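Local coordinates for protein starch synthase I (Hordeum vulgare, PDB 4HLN) that belongs to the starch synthase family of plant glycosyltransferases and has the two-domain architecture of the GT-B fold, at residues A[293-298]-A[354-359]; A[263-268]-A[624-629]; A[401-406]-A[535-540]. All blocks are in the same frame, centred on the assembly; numbering follows the deposited sequence.

Overall arrangement
Interactions 1 and 2 lie side by side in the N-terminal Rossmann-like domain, their centres about 7 Å apart. Strands 264-269, 294-299 and 357-360 are consecutive neighbours in its large mixed sheet. Interaction 1 pairs the last two, and interaction 2 sets the end of helix 611-627 against the first. Interaction 3 belongs to the other half, where a loop meets the end of helix 529-536. It lies about 34 Å from interaction 1 and about 36 Å from interaction 2, centre to centre. In sequence, interaction 2 encloses the other two, which follow in series. The chain therefore returns to its first domain at the C-terminus, as in many GT-B proteins.

Interaction 1 (A[293-298]-A[354-359]); sequences SRSTLV and TADRIV
Ser295 O receives two successive backbone N-H groups from the facing segment, Asp356 N at 2.9 Å and Arg357 N at 3.2 Å. From there the strands run parallel. Leu297 N bonds to Arg357 O at 3.1 Å, and Val359 N to Leu297 O at 2.7 Å. The Asp356 side chain extends the pairing by one residue. Its carboxylate is set beside its own backbone N (chi1 -61°), and OD2 accepts Ser295 N at 2.9 Å on the anti side, 25° out of the carboxylate plane. Arg294 crosses this carboxylate at about a right angle. It touches OD2 of Asp356 with its aliphatic part, CD lying 3.3 Å from that atom. The charged groups stay beyond a salt bridge, with Arg294 NE 4.6 Å from Asp356 OD2, though the nearby opposite charge may still stabilise both. On one face of the sheet Thr296 CG2 meets Val359 CG2 at 3.9 Å. On the other, Leu297 CB packs on Ala355 CB. Ala355 is the first residue to leave the helical path after helix 347-354, and the backbone bonds to the other strand start at the next residue, Asp356. Further out, Asp356 OD1 accepts Tyr631 N. Arg294 NE bonds to Ala625 O and its NH2 to Asp628 O. Strand 294-299 pairs on its other edge with strand 264-269. Thr296 and Arg357 touch helix 611-627, and Ser295 touches Pro277 of helix 276-284.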
ATOM      1  N   SER A 293     -19.083  17.008   2.411  1.00 48.52           N
ATOM      2  CA  SER A 293     -18.288  15.801   2.265  1.00 46.53           C
ATOM      3  C   SER A 293     -17.039  16.063   1.449  1.00 44.28           C
ATOM      4  O   SER A 293     -17.014  16.933   0.582  1.00 53.13           O
ATOM      5  CB  SER A 293     -19.100  14.690   1.624  1.00 51.48           C
ATOM      6  OG  SER A 293     -20.099  14.252   2.524  1.00 67.23           O
ATOM      7  N   ARG A 294     -15.999  15.302   1.753  1.00 37.25           N
ATOM      8  CA  ARG A 294     -14.738  15.399   1.048  1.00 35.35           C
ATOM      9  C   ARG A 294     -14.375  14.009   0.552  1.00 38.14           C
ATOM     10  O   ARG A 294     -15.057  13.031   0.868  1.00 42.44           O
ATOM     11  CB  ARG A 294     -13.657  15.938   1.983  1.00 39.20           C
ATOM     12  CG  ARG A 294     -13.960  17.315   2.578  1.00 38.91           C
ATOM     13  CD  ARG A 294     -13.961  18.368   1.487  1.00 38.50           C
ATOM     14  NE  ARG A 294     -13.987  19.714   2.029  1.00 48.37           N
ATOM     15  CZ  ARG A 294     -15.087  20.448   2.163  1.00 47.90           C
ATOM     16  NH1 ARG A 294     -16.272  19.969   1.799  1.00 35.90           N
ATOM     17  NH2 ARG A 294     -14.996  21.667   2.669  1.00 51.16           N
ATOM     18  N   SER A 295     -13.306  13.913  -0.226  1.00 38.05           N
ATOM     19  CA  SER A 295     -12.834  12.607  -0.686  1.00 36.15           C
ATOM     20  C   SER A 295     -11.318  12.494  -0.756  1.00 39.65           C
ATOM     21  O   SER A 295     -10.610  13.458  -1.049  1.00 45.39           O
ATOM     22  CB  SER A 295     -13.440  12.247  -2.039  1.00 40.44           C
ATOM     23  OG  SER A 295     -13.080  13.204  -3.014  1.00 52.24           O
ATOM     24  N   THR A 296     -10.836  11.288  -0.488  1.00 35.53           N
ATOM     25  CA  THR A 296      -9.420  10.993  -0.544  1.00 36.66           C
ATOM     26  C   THR A 296      -9.172   9.870  -1.527  1.00 40.70           C
ATOM     27  O   THR A 296      -9.741   8.786  -1.422  1.00 45.54           O
ATOM     28  CB  THR A 296      -8.896  10.568   0.828  1.00 50.59           C
ATOM     29  OG1 THR A 296      -9.134  11.626   1.763  1.00 52.17           O
ATOM     30  CG2 THR A 296      -7.380  10.224   0.764  1.00 28.24           C
ATOM     31  N   LEU A 297      -8.315  10.136  -2.493  1.00 38.21           N
ATOM     32  CA  LEU A 297      -7.958   9.120  -3.448  1.00 37.25           C
ATOM     33  C   LEU A 297      -6.750   8.356  -2.908  1.00 38.70           C
ATOM     34  O   LEU A 297      -5.737   8.960  -2.550  1.00 40.83           O
ATOM     35  CB  LEU A 297      -7.668   9.761  -4.807  1.00 34.71           C
ATOM     36  CG  LEU A 297      -7.075   8.820  -5.851  1.00 40.41           C
ATOM     37  CD1 LEU A 297      -8.051   7.679  -6.181  1.00 30.46           C
ATOM     38  CD2 LEU A 297      -6.701   9.627  -7.085  1.00 40.61           C
ATOM     39  N   VAL A 298      -6.885   7.034  -2.816  1.00 35.11           N
ATOM     40  CA  VAL A 298      -5.779   6.158  -2.446  1.00 31.95           C
ATOM     41  C   VAL A 298      -5.298   5.397  -3.672  1.00 41.65           C
ATOM     42  O   VAL A 298      -6.070   4.678  -4.323  1.00 44.89           O
ATOM     43  CB  VAL A 298      -6.170   5.106  -1.398  1.00 30.68           C
ATOM     44  CG1 VAL A 298      -4.967   4.218  -1.120  1.00 22.53           C
ATOM     45  CG2 VAL A 298      -6.684   5.756  -0.119  1.00 22.15           C
ATOM     46  N   THR A 354     -10.162  15.713  -9.276  1.00 43.01           N
ATOM     47  CA  THR A 354     -11.300  16.161  -8.456  1.00 42.06           C
ATOM     48  C   THR A 354     -11.266  15.795  -6.966  1.00 41.71           C
ATOM     49  O   THR A 354     -12.049  16.317  -6.183  1.00 46.84           O
ATOM     50  CB  THR A 354     -12.623  15.607  -9.007  1.00 44.41           C
ATOM     51  OG1 THR A 354     -12.540  14.172  -9.094  1.00 45.26           O
ATOM     52  CG2 THR A 354     -12.907  16.190 -10.372  1.00 37.10           C
ATOM     53  N   ALA A 355     -10.393  14.884  -6.572  1.00 48.08           N
ATOM     54  CA  ALA A 355     -10.348  14.459  -5.178  1.00 43.16           C
ATOM     55  C   ALA A 355      -9.877  15.619  -4.340  1.00 42.27           C
ATOM     56  O   ALA A 355      -9.339  16.581  -4.866  1.00 48.54           O
ATOM     57  CB  ALA A 355      -9.406  13.282  -5.007  1.00 28.18           C
ATOM     58  N   ASP A 356     -10.051  15.523  -3.030  1.00 41.94           N
ATOM     59  CA  ASP A 356      -9.634  16.613  -2.157  1.00 44.81           C
ATOM     60  C   ASP A 356      -8.219  16.419  -1.631  1.00 48.80           C
ATOM     61  O   ASP A 356      -7.403  17.334  -1.695  1.00 52.73           O
ATOM     62  CB  ASP A 356     -10.660  16.821  -1.046  1.00 39.71           C
ATOM     63  CG  ASP A 356     -12.028  17.196  -1.602  1.00 52.03           C
ATOM     64  OD1 ASP A 356     -12.080  18.070  -2.499  1.00 52.89           O
ATOM     65  OD2 ASP A 356     -13.041  16.596  -1.182  1.00 52.28           O
ATOM     66  N   ARG A 357      -7.933  15.221  -1.133  1.00 44.42           N
ATOM     67  CA  ARG A 357      -6.576  14.833  -0.786  1.00 47.55           C
ATOM     68  C   ARG A 357      -6.187  13.595  -1.598  1.00 46.28           C
ATOM     69  O   ARG A 357      -7.053  12.899  -2.113  1.00 47.72           O
ATOM     70  CB  ARG A 357      -6.464  14.510   0.709  1.00 45.41           C
ATOM     71  CG  ARG A 357      -6.908  15.600   1.669  1.00 36.53           C
ATOM     72  CD  ARG A 357      -6.002  16.789   1.662  1.00 49.82           C
ATOM     73  NE  ARG A 357      -4.608  16.445   1.912  1.00 56.65           N
ATOM     74  CZ  ARG A 357      -3.674  17.339   2.224  1.00 54.92           C
ATOM     75  NH1 ARG A 357      -4.006  18.629   2.343  1.00 45.47           N
ATOM     76  NH2 ARG A 357      -2.415  16.944   2.426  1.00 43.59           N
ATOM     77  N   ILE A 358      -4.890  13.315  -1.699  1.00 38.60           N
ATOM     78  CA  ILE A 358      -4.413  12.139  -2.417  1.00 35.14           C
ATOM     79  C   ILE A 358      -3.323  11.410  -1.658  1.00 44.50           C
ATOM     80  O   ILE A 358      -2.291  11.991  -1.321  1.00 54.22           O
ATOM     81  CB  ILE A 358      -3.834  12.509  -3.789  1.00 36.45           C
ATOM     82  CG1 ILE A 358      -4.903  13.188  -4.642  1.00 32.85           C
ATOM     83  CG2 ILE A 358      -3.255  11.256  -4.487  1.00 29.81           C
ATOM     84  CD1 ILE A 358      -4.418  13.701  -5.928  1.00 27.88           C
ATOM     85  N   VAL A 359      -3.555  10.132  -1.401  1.00 36.30           N
ATOM     86  CA  VAL A 359      -2.560   9.277  -0.778  1.00 34.62           C
ATOM     87  C   VAL A 359      -2.044   8.299  -1.824  1.00 39.03           C
ATOM     88  O   VAL A 359      -2.802   7.521  -2.400  1.00 48.50           O
ATOM     89  CB  VAL A 359      -3.164   8.500   0.403  1.00 37.92           C
ATOM     90  CG1 VAL A 359      -2.161   7.509   0.958  1.00 36.98           C
ATOM     91  CG2 VAL A 359      -3.634   9.471   1.486  1.00 32.79           C
TER
HETATM   92  O   HOH W   1     -14.348  15.458  -2.856  1.00 43.08           O

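Interaction 2 (A[263-268]-A[624-629]); sequences SCMFVV and WAFVDQ
Cys264 O approaches the Phe626 ring obliquely, 3.9 Å from CZ, while it also accepts the backbone N-H of Arg294 in the sheet. The aromatic ring thus borders a carbonyl that already has a partner. Met265 makes the main contact. Its CG stands opposite the backbone N (chi1 177°), and bends at the next two torsions swing the methyl group round to the helix. CE comes over one face of the Phe626 ring, 4.3 Å from the centroid and 28° off the ring normal, a CH-pi contact. The nearest ring atom is CE2, 3.8 Å from Met265 CE. Met265 CB approaches from the same side of the ring, 3.9 Å from Phe626 CZ, so the bent chain touches the ring at both its ends. The same methyl also packs on Ala625 CB, one residue back on the helix, at 3.4 Å, and so fills the corner between Ala625 and the ring. The helix ends here, since Asp628 is the first residue to leave its helical path. Arg294 of the next strand gives its NE to Ala625 O, and Arg125 makes a cation-pi contact with Phe626. The strand and the helix therefore meet through methyl and aromatic surfaces. Between these two segments the join is apolar and rests on dispersion and burial. Polar ties of this helix end to the sheet come from Arg294 on the next strand.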
ATOM      1  N   SER A 263     -21.936  14.343   5.575  1.00 46.77           N
ATOM      2  CA  SER A 263     -20.676  14.894   6.069  1.00 56.14           C
ATOM      3  C   SER A 263     -19.637  13.796   6.120  1.00 56.64           C
ATOM      4  O   SER A 263     -18.972  13.574   7.139  1.00 65.80           O
ATOM      5  CB  SER A 263     -20.853  15.515   7.448  1.00 61.04           C
ATOM      6  OG  SER A 263     -21.744  16.611   7.383  1.00 76.69           O
ATOM      7  N   CYS A 264     -19.508  13.100   5.004  1.00 43.94           N
ATOM      8  CA  CYS A 264     -18.660  11.925   4.965  1.00 48.04           C
ATOM      9  C   CYS A 264     -17.294  12.174   4.373  1.00 44.15           C
ATOM     10  O   CYS A 264     -17.102  13.059   3.534  1.00 43.49           O
ATOM     11  CB  CYS A 264     -19.361  10.817   4.200  1.00 45.57           C
ATOM     12  SG  CYS A 264     -20.820  10.300   5.092  1.00 58.73           S
ATOM     13  N   MET A 265     -16.334  11.398   4.843  1.00 41.00           N
ATOM     14  CA  MET A 265     -15.083  11.295   4.132  1.00 44.53           C
ATOM     15  C   MET A 265     -15.167  10.031   3.278  1.00 44.37           C
ATOM     16  O   MET A 265     -15.274   8.916   3.803  1.00 41.36           O
ATOM     17  CB  MET A 265     -13.880  11.273   5.086  1.00 30.61           C
ATOM     18  CG  MET A 265     -12.519  11.093   4.351  1.00 65.73           C
ATOM     19  SD  MET A 265     -12.101  12.311   3.055  1.00 55.78           S
ATOM     20  CE  MET A 265     -11.829  13.768   4.061  1.00 55.69           C
ATOM     21  N   PHE A 266     -15.190  10.219   1.959  1.00 33.23           N
ATOM     22  CA  PHE A 266     -15.102   9.092   1.045  1.00 37.06           C
ATOM     23  C   PHE A 266     -13.642   8.788   0.785  1.00 33.31           C
ATOM     24  O   PHE A 266     -12.905   9.657   0.342  1.00 35.99           O
ATOM     25  CB  PHE A 266     -15.767   9.414  -0.277  1.00 34.53           C
ATOM     26  CG  PHE A 266     -17.244   9.537  -0.192  1.00 40.80           C
ATOM     27  CD1 PHE A 266     -18.056   8.482  -0.553  1.00 36.04           C
ATOM     28  CD2 PHE A 266     -17.831  10.715   0.235  1.00 39.78           C
ATOM     29  CE1 PHE A 266     -19.438   8.595  -0.484  1.00 33.39           C
ATOM     30  CE2 PHE A 266     -19.200  10.838   0.301  1.00 33.64           C
ATOM     31  CZ  PHE A 266     -20.009   9.777  -0.059  1.00 33.86           C
ATOM     32  N   VAL A 267     -13.231   7.561   1.084  1.00 30.53           N
ATOM     33  CA  VAL A 267     -11.897   7.085   0.738  1.00 34.25           C
ATOM     34  C   VAL A 267     -12.006   6.137  -0.450  1.00 42.01           C
ATOM     35  O   VAL A 267     -12.395   4.977  -0.306  1.00 40.70           O
ATOM     36  CB  VAL A 267     -11.252   6.331   1.892  1.00 36.76           C
ATOM     37  CG1 VAL A 267      -9.879   5.856   1.491  1.00 39.09           C
ATOM     38  CG2 VAL A 267     -11.160   7.220   3.086  1.00 37.26           C
ATOM     39  N   VAL A 268     -11.677   6.638  -1.631  1.00 38.62           N
ATOM     40  CA  VAL A 268     -11.819   5.834  -2.832  1.00 45.21           C
ATOM     41  C   VAL A 268     -10.505   5.193  -3.304  1.00 40.87           C
ATOM     42  O   VAL A 268      -9.483   5.847  -3.452  1.00 36.40           O
ATOM     43  CB  VAL A 268     -12.511   6.641  -3.908  1.00 44.67           C
ATOM     44  CG1 VAL A 268     -13.689   7.359  -3.262  1.00 38.37           C
ATOM     45  CG2 VAL A 268     -11.559   7.642  -4.507  1.00 37.42           C
ATOM     46  N   TRP A 624      -7.398  18.139   7.381  1.00 41.98           N
ATOM     47  CA  TRP A 624      -7.028  19.052   6.313  1.00 41.95           C
ATOM     48  C   TRP A 624      -8.088  19.109   5.210  1.00 51.91           C
ATOM     49  O   TRP A 624      -8.409  20.186   4.721  1.00 54.30           O
ATOM     50  CB  TRP A 624      -5.715  18.637   5.709  1.00 47.89           C
ATOM     51  CG  TRP A 624      -4.597  18.800   6.626  1.00 56.59           C
ATOM     52  CD1 TRP A 624      -4.496  19.698   7.647  1.00 57.20           C
ATOM     53  CD2 TRP A 624      -3.391  18.042   6.631  1.00 56.70           C
ATOM     54  NE1 TRP A 624      -3.289  19.549   8.287  1.00 61.05           N
ATOM     55  CE2 TRP A 624      -2.591  18.537   7.680  1.00 64.13           C
ATOM     56  CE3 TRP A 624      -2.908  16.994   5.849  1.00 58.80           C
ATOM     57  CZ2 TRP A 624      -1.329  18.020   7.962  1.00 58.38           C
ATOM     58  CZ3 TRP A 624      -1.653  16.477   6.133  1.00 64.31           C
ATOM     59  CH2 TRP A 624      -0.882  16.990   7.181  1.00 59.50           C
ATOM     60  N   ALA A 625      -8.635  17.960   4.821  1.00 37.16           N
ATOM     61  CA  ALA A 625      -9.598  17.950   3.729  1.00 37.29           C
ATOM     62  C   ALA A 625     -10.849  18.708   4.102  1.00 43.63           C
ATOM     63  O   ALA A 625     -11.388  19.471   3.292  1.00 45.99           O
ATOM     64  CB  ALA A 625      -9.950  16.537   3.313  1.00 38.06           C
ATOM     65  N   PHE A 626     -11.310  18.494   5.333  1.00 49.54           N
ATOM     66  CA  PHE A 626     -12.559  19.098   5.784  1.00 54.99           C
ATOM     67  C   PHE A 626     -12.403  20.586   5.994  1.00 59.94           C
ATOM     68  O   PHE A 626     -13.284  21.363   5.652  1.00 55.10           O
ATOM     69  CB  PHE A 626     -13.057  18.445   7.063  1.00 44.77           C
ATOM     70  CG  PHE A 626     -13.770  17.155   6.836  1.00 41.13           C
ATOM     71  CD1 PHE A 626     -14.966  17.128   6.145  1.00 40.77           C
ATOM     72  CD2 PHE A 626     -13.246  15.966   7.310  1.00 46.17           C
ATOM     73  CE1 PHE A 626     -15.638  15.941   5.931  1.00 39.26           C
ATOM     74  CE2 PHE A 626     -13.907  14.775   7.100  1.00 49.43           C
ATOM     75  CZ  PHE A 626     -15.111  14.765   6.415  1.00 50.92           C
ATOM     76  N   VAL A 627     -11.266  20.978   6.549  1.00 69.41           N
ATOM     77  CA  VAL A 627     -10.985  22.386   6.775  1.00 69.38           C
ATOM     78  C   VAL A 627     -10.961  23.194   5.467  1.00 65.74           C
ATOM     79  O   VAL A 627     -11.438  24.326   5.430  1.00 61.33           O
ATOM     80  CB  VAL A 627      -9.666  22.567   7.533  1.00 68.67           C
ATOM     81  CG1 VAL A 627      -9.187  23.995   7.396  1.00 68.37           C
ATOM     82  CG2 VAL A 627      -9.839  22.164   9.003  1.00 60.02           C
ATOM     83  N   ASP A 628     -10.429  22.601   4.398  1.00 53.13           N
ATOM     84  CA  ASP A 628     -10.363  23.274   3.101  1.00 54.94           C
ATOM     85  C   ASP A 628     -11.640  23.143   2.256  1.00 57.41           C
ATOM     86  O   ASP A 628     -12.506  22.303   2.516  1.00 54.12           O
ATOM     87  CB  ASP A 628      -9.146  22.795   2.310  1.00 66.68           C
ATOM     88  CG  ASP A 628      -7.834  23.017   3.061  1.00 94.90           C
ATOM     89  OD1 ASP A 628      -7.772  23.988   3.850  1.00 97.17           O
ATOM     90  OD2 ASP A 628      -6.874  22.221   2.874  1.00104.40           O
ATOM     91  N   GLN A 629     -11.749  23.998   1.246  1.00 60.07           N
ATOM     92  CA  GLN A 629     -12.880  23.974   0.330  1.00 59.82           C
ATOM     93  C   GLN A 629     -12.819  22.716  -0.500  1.00 57.09           C
ATOM     94  O   GLN A 629     -11.732  22.261  -0.843  1.00 56.45           O
ATOM     95  CB  GLN A 629     -12.797  25.166  -0.621  1.00 65.31           C
ATOM     96  CG  GLN A 629     -13.087  26.507   0.015  1.00 83.73           C
ATOM     97  CD  GLN A 629     -14.578  26.787   0.115  1.00100.01           C
ATOM     98  OE1 GLN A 629     -15.377  25.897   0.430  1.00 94.21           O
ATOM     99  NE2 GLN A 629     -14.963  28.030  -0.174  1.00106.43           N
TER

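Interaction 3 (A[401-406]-A[535-540]); sequences WNPTTD and MQYGTV
Tyr537 is held by an unusual combination: a proline over its ring, a carboxylate at its hydroxyl and a tryptophan beside it. Pro403 CG sits almost squarely over the ring, 3.9 Å from the centroid and 11° off the normal, in a CH-pi contact. Tyr537 OH donates to Asp406 OD2 at 2.7 Å. The hydroxyl meets that oxygen on the anti side, out of the carboxylate plane, and the carboxylate stands 83° to the ring. Asp406 OD2 also bonds to His509 ND1, so two groups grip this oxygen of a buried side chain. Trp401 and Tyr537 form an offset edge-to-face pair, the edge of Trp401 directed to the face of Tyr537. The centroid of the Trp401 six-membered ring is 6.0 Å from that of Tyr537, with the planes at 74°. Trp401 CB adds an apolar touch, 3.8 Å from Tyr537 CE1.

The tyrosine comes directly after helix 529-536, which closes in a Schellman motif with Gly538 as its C-prime residue at positive phi. Gly538 N bonds to Met535 O there. The helix links strands 517-520 and 540-544, parallel neighbours in the sheet of the C-terminal domain, in a beta-alpha-beta crossover. Gln536, the last residue on the helical path, adds a second polar link. Its NE2 donates to Trp401 O at 2.9 Å, in the carbonyl plane, and the bend at its chi2 brings the amide to that oxygen.

The facing loop is turned on itself. Asn402 O accepts both Thr405 N, at 3.1 Å, and Asp406 N, at 2.9 Å, which brings Asp406 back to the tyrosine hydroxyl. Trp401 in turn stacks on Tyr533 and His509, and Tyr413 touches Pro403 and bonds through its hydroxyl to Tyr537 O.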
ATOM      1  N   TRP A 401       4.595  -9.550  15.904  1.00 62.52           N
ATOM      2  CA  TRP A 401       5.930  -8.990  15.700  1.00 51.33           C
ATOM      3  C   TRP A 401       6.436  -8.148  16.856  1.00 52.64           C
ATOM      4  O   TRP A 401       6.344  -6.927  16.848  1.00 61.14           O
ATOM      5  CB  TRP A 401       6.001  -8.193  14.394  1.00 40.48           C
ATOM      6  CG  TRP A 401       5.570  -9.004  13.206  1.00 43.78           C
ATOM      7  CD1 TRP A 401       4.299  -9.169  12.749  1.00 50.45           C
ATOM      8  CD2 TRP A 401       6.411  -9.786  12.348  1.00 55.37           C
ATOM      9  NE1 TRP A 401       4.292  -9.992  11.646  1.00 54.47           N
ATOM     10  CE2 TRP A 401       5.577 -10.382  11.378  1.00 57.10           C
ATOM     11  CE3 TRP A 401       7.789 -10.031  12.300  1.00 54.50           C
ATOM     12  CZ2 TRP A 401       6.077 -11.207  10.372  1.00 52.66           C
ATOM     13  CZ3 TRP A 401       8.282 -10.853  11.304  1.00 53.94           C
ATOM     14  CH2 TRP A 401       7.428 -11.435  10.354  1.00 53.60           C
ATOM     15  N   ASN A 402       7.006  -8.817  17.841  1.00 56.43           N
ATOM     16  CA  ASN A 402       7.589  -8.129  18.964  1.00 60.28           C
ATOM     17  C   ASN A 402       8.775  -8.945  19.460  1.00 59.96           C
ATOM     18  O   ASN A 402       8.616 -10.096  19.847  1.00 59.69           O
ATOM     19  CB  ASN A 402       6.537  -7.948  20.053  1.00 61.71           C
ATOM     20  CG  ASN A 402       7.055  -7.171  21.230  1.00 74.30           C
ATOM     21  OD1 ASN A 402       7.982  -6.374  21.104  1.00 75.34           O
ATOM     22  ND2 ASN A 402       6.464  -7.402  22.392  1.00 86.11           N
ATOM     23  N   PRO A 403       9.980  -8.358  19.419  1.00 59.10           N
ATOM     24  CA  PRO A 403      11.190  -9.086  19.828  1.00 54.25           C
ATOM     25  C   PRO A 403      11.142  -9.488  21.293  1.00 59.37           C
ATOM     26  O   PRO A 403      11.951 -10.307  21.729  1.00 65.66           O
ATOM     27  CB  PRO A 403      12.313  -8.067  19.612  1.00 44.78           C
ATOM     28  CG  PRO A 403      11.748  -7.045  18.684  1.00 49.19           C
ATOM     29  CD  PRO A 403      10.278  -7.001  18.936  1.00 49.35           C
ATOM     30  N   THR A 404      10.205  -8.929  22.049  1.00 58.79           N
ATOM     31  CA  THR A 404      10.177  -9.213  23.472  1.00 65.88           C
ATOM     32  C   THR A 404       9.323 -10.438  23.801  1.00 65.15           C
ATOM     33  O   THR A 404       9.491 -11.057  24.852  1.00 60.02           O
ATOM     34  CB  THR A 404       9.746  -7.989  24.309  1.00 63.54           C
ATOM     35  OG1 THR A 404      10.419  -6.818  23.826  1.00 57.16           O
ATOM     36  CG2 THR A 404      10.140  -8.201  25.766  1.00 65.12           C
ATOM     37  N   THR A 405       8.431 -10.811  22.897  1.00 56.60           N
ATOM     38  CA  THR A 405       7.553 -11.941  23.179  1.00 66.26           C
ATOM     39  C   THR A 405       7.511 -12.993  22.082  1.00 66.36           C
ATOM     40  O   THR A 405       6.907 -14.048  22.253  1.00 70.03           O
ATOM     41  CB  THR A 405       6.132 -11.465  23.400  1.00 63.57           C
ATOM     42  OG1 THR A 405       5.640 -10.884  22.181  1.00 65.88           O
ATOM     43  CG2 THR A 405       6.117 -10.438  24.505  1.00 56.78           C
ATOM     44  N   ASP A 406       8.156 -12.704  20.962  1.00 61.77           N
ATOM     45  CA  ASP A 406       8.049 -13.558  19.792  1.00 61.43           C
ATOM     46  C   ASP A 406       8.337 -15.024  20.108  1.00 67.68           C
ATOM     47  O   ASP A 406       9.466 -15.395  20.429  1.00 66.52           O
ATOM     48  CB  ASP A 406       8.978 -13.062  18.693  1.00 61.36           C
ATOM     49  CG  ASP A 406       8.662 -13.677  17.354  1.00 67.95           C
ATOM     50  OD1 ASP A 406       8.101 -14.796  17.332  1.00 71.86           O
ATOM     51  OD2 ASP A 406       8.970 -13.039  16.325  1.00 63.47           O
ATOM     52  N   MET A 535      12.555  -2.622  11.418  1.00 52.89           N
ATOM     53  CA  MET A 535      12.657  -1.561  12.408  1.00 50.19           C
ATOM     54  C   MET A 535      12.146  -2.030  13.765  1.00 52.13           C
ATOM     55  O   MET A 535      12.780  -1.806  14.792  1.00 56.71           O
ATOM     56  CB  MET A 535      11.901  -0.324  11.927  1.00 42.02           C
ATOM     57  CG  MET A 535      12.713   0.563  10.958  1.00 38.19           C
ATOM     58  SD  MET A 535      11.750   1.841  10.115  1.00 66.14           S
ATOM     59  CE  MET A 535      11.481   3.028  11.427  1.00169.36           C
ATOM     60  N   GLN A 536      11.006  -2.703  13.757  1.00 47.29           N
ATOM     61  CA  GLN A 536      10.415  -3.228  14.978  1.00 46.03           C
ATOM     62  C   GLN A 536      11.387  -4.155  15.692  1.00 54.69           C
ATOM     63  O   GLN A 536      11.308  -4.335  16.907  1.00 60.35           O
ATOM     64  CB  GLN A 536       9.118  -3.979  14.639  1.00 48.72           C
ATOM     65  CG  GLN A 536       8.441  -4.676  15.807  1.00 46.35           C
ATOM     66  CD  GLN A 536       7.820  -3.700  16.810  1.00 57.77           C
ATOM     67  OE1 GLN A 536       7.977  -2.468  16.706  1.00 50.62           O
ATOM     68  NE2 GLN A 536       7.106  -4.252  17.786  1.00 53.00           N
ATOM     69  N   TYR A 537      12.312  -4.732  14.931  1.00 53.32           N
ATOM     70  CA  TYR A 537      13.216  -5.746  15.459  1.00 49.52           C
ATOM     71  C   TYR A 537      14.664  -5.288  15.593  1.00 56.31           C
ATOM     72  O   TYR A 537      15.549  -6.103  15.862  1.00 54.03           O
ATOM     73  CB  TYR A 537      13.166  -6.986  14.571  1.00 49.89           C
ATOM     74  CG  TYR A 537      12.055  -7.911  14.940  1.00 54.35           C
ATOM     75  CD1 TYR A 537      10.744  -7.501  14.838  1.00 62.27           C
ATOM     76  CD2 TYR A 537      12.309  -9.195  15.404  1.00 53.00           C
ATOM     77  CE1 TYR A 537       9.710  -8.336  15.183  1.00 64.72           C
ATOM     78  CE2 TYR A 537      11.276 -10.043  15.754  1.00 46.15           C
ATOM     79  CZ  TYR A 537       9.975  -9.596  15.644  1.00 53.11           C
ATOM     80  OH  TYR A 537       8.914 -10.400  15.979  1.00 56.97           O
ATOM     81  N   GLY A 538      14.916  -3.999  15.392  1.00 53.99           N
ATOM     82  CA  GLY A 538      16.276  -3.491  15.458  1.00 59.07           C
ATOM     83  C   GLY A 538      17.136  -3.989  14.311  1.00 60.00           C
ATOM     84  O   GLY A 538      18.363  -4.029  14.394  1.00 55.11           O
ATOM     85  N   THR A 539      16.482  -4.389  13.230  1.00 53.16           N
ATOM     86  CA  THR A 539      17.198  -4.759  12.030  1.00 52.32           C
ATOM     87  C   THR A 539      17.120  -3.588  11.075  1.00 57.07           C
ATOM     88  O   THR A 539      16.034  -3.142  10.710  1.00 69.89           O
ATOM     89  CB  THR A 539      16.610  -6.018  11.402  1.00 50.43           C
ATOM     90  OG1 THR A 539      16.633  -7.069  12.374  1.00 41.82           O
ATOM     91  CG2 THR A 539      17.411  -6.437  10.162  1.00 37.16           C
ATOM     92  N   VAL A 540      18.282  -3.074  10.697  1.00 51.11           N
ATOM     93  CA  VAL A 540      18.344  -1.855   9.914  1.00 49.25           C
ATOM     94  C   VAL A 540      18.006  -2.137   8.466  1.00 49.88           C
ATOM     95  O   VAL A 540      18.626  -2.976   7.818  1.00 55.09           O
ATOM     96  CB  VAL A 540      19.711  -1.168  10.023  1.00 51.13           C
ATOM     97  CG1 VAL A 540      19.776   0.002   9.075  1.00 62.60           C
ATOM     98  CG2 VAL A 540      19.941  -0.688  11.436  1.00 45.69           C
TER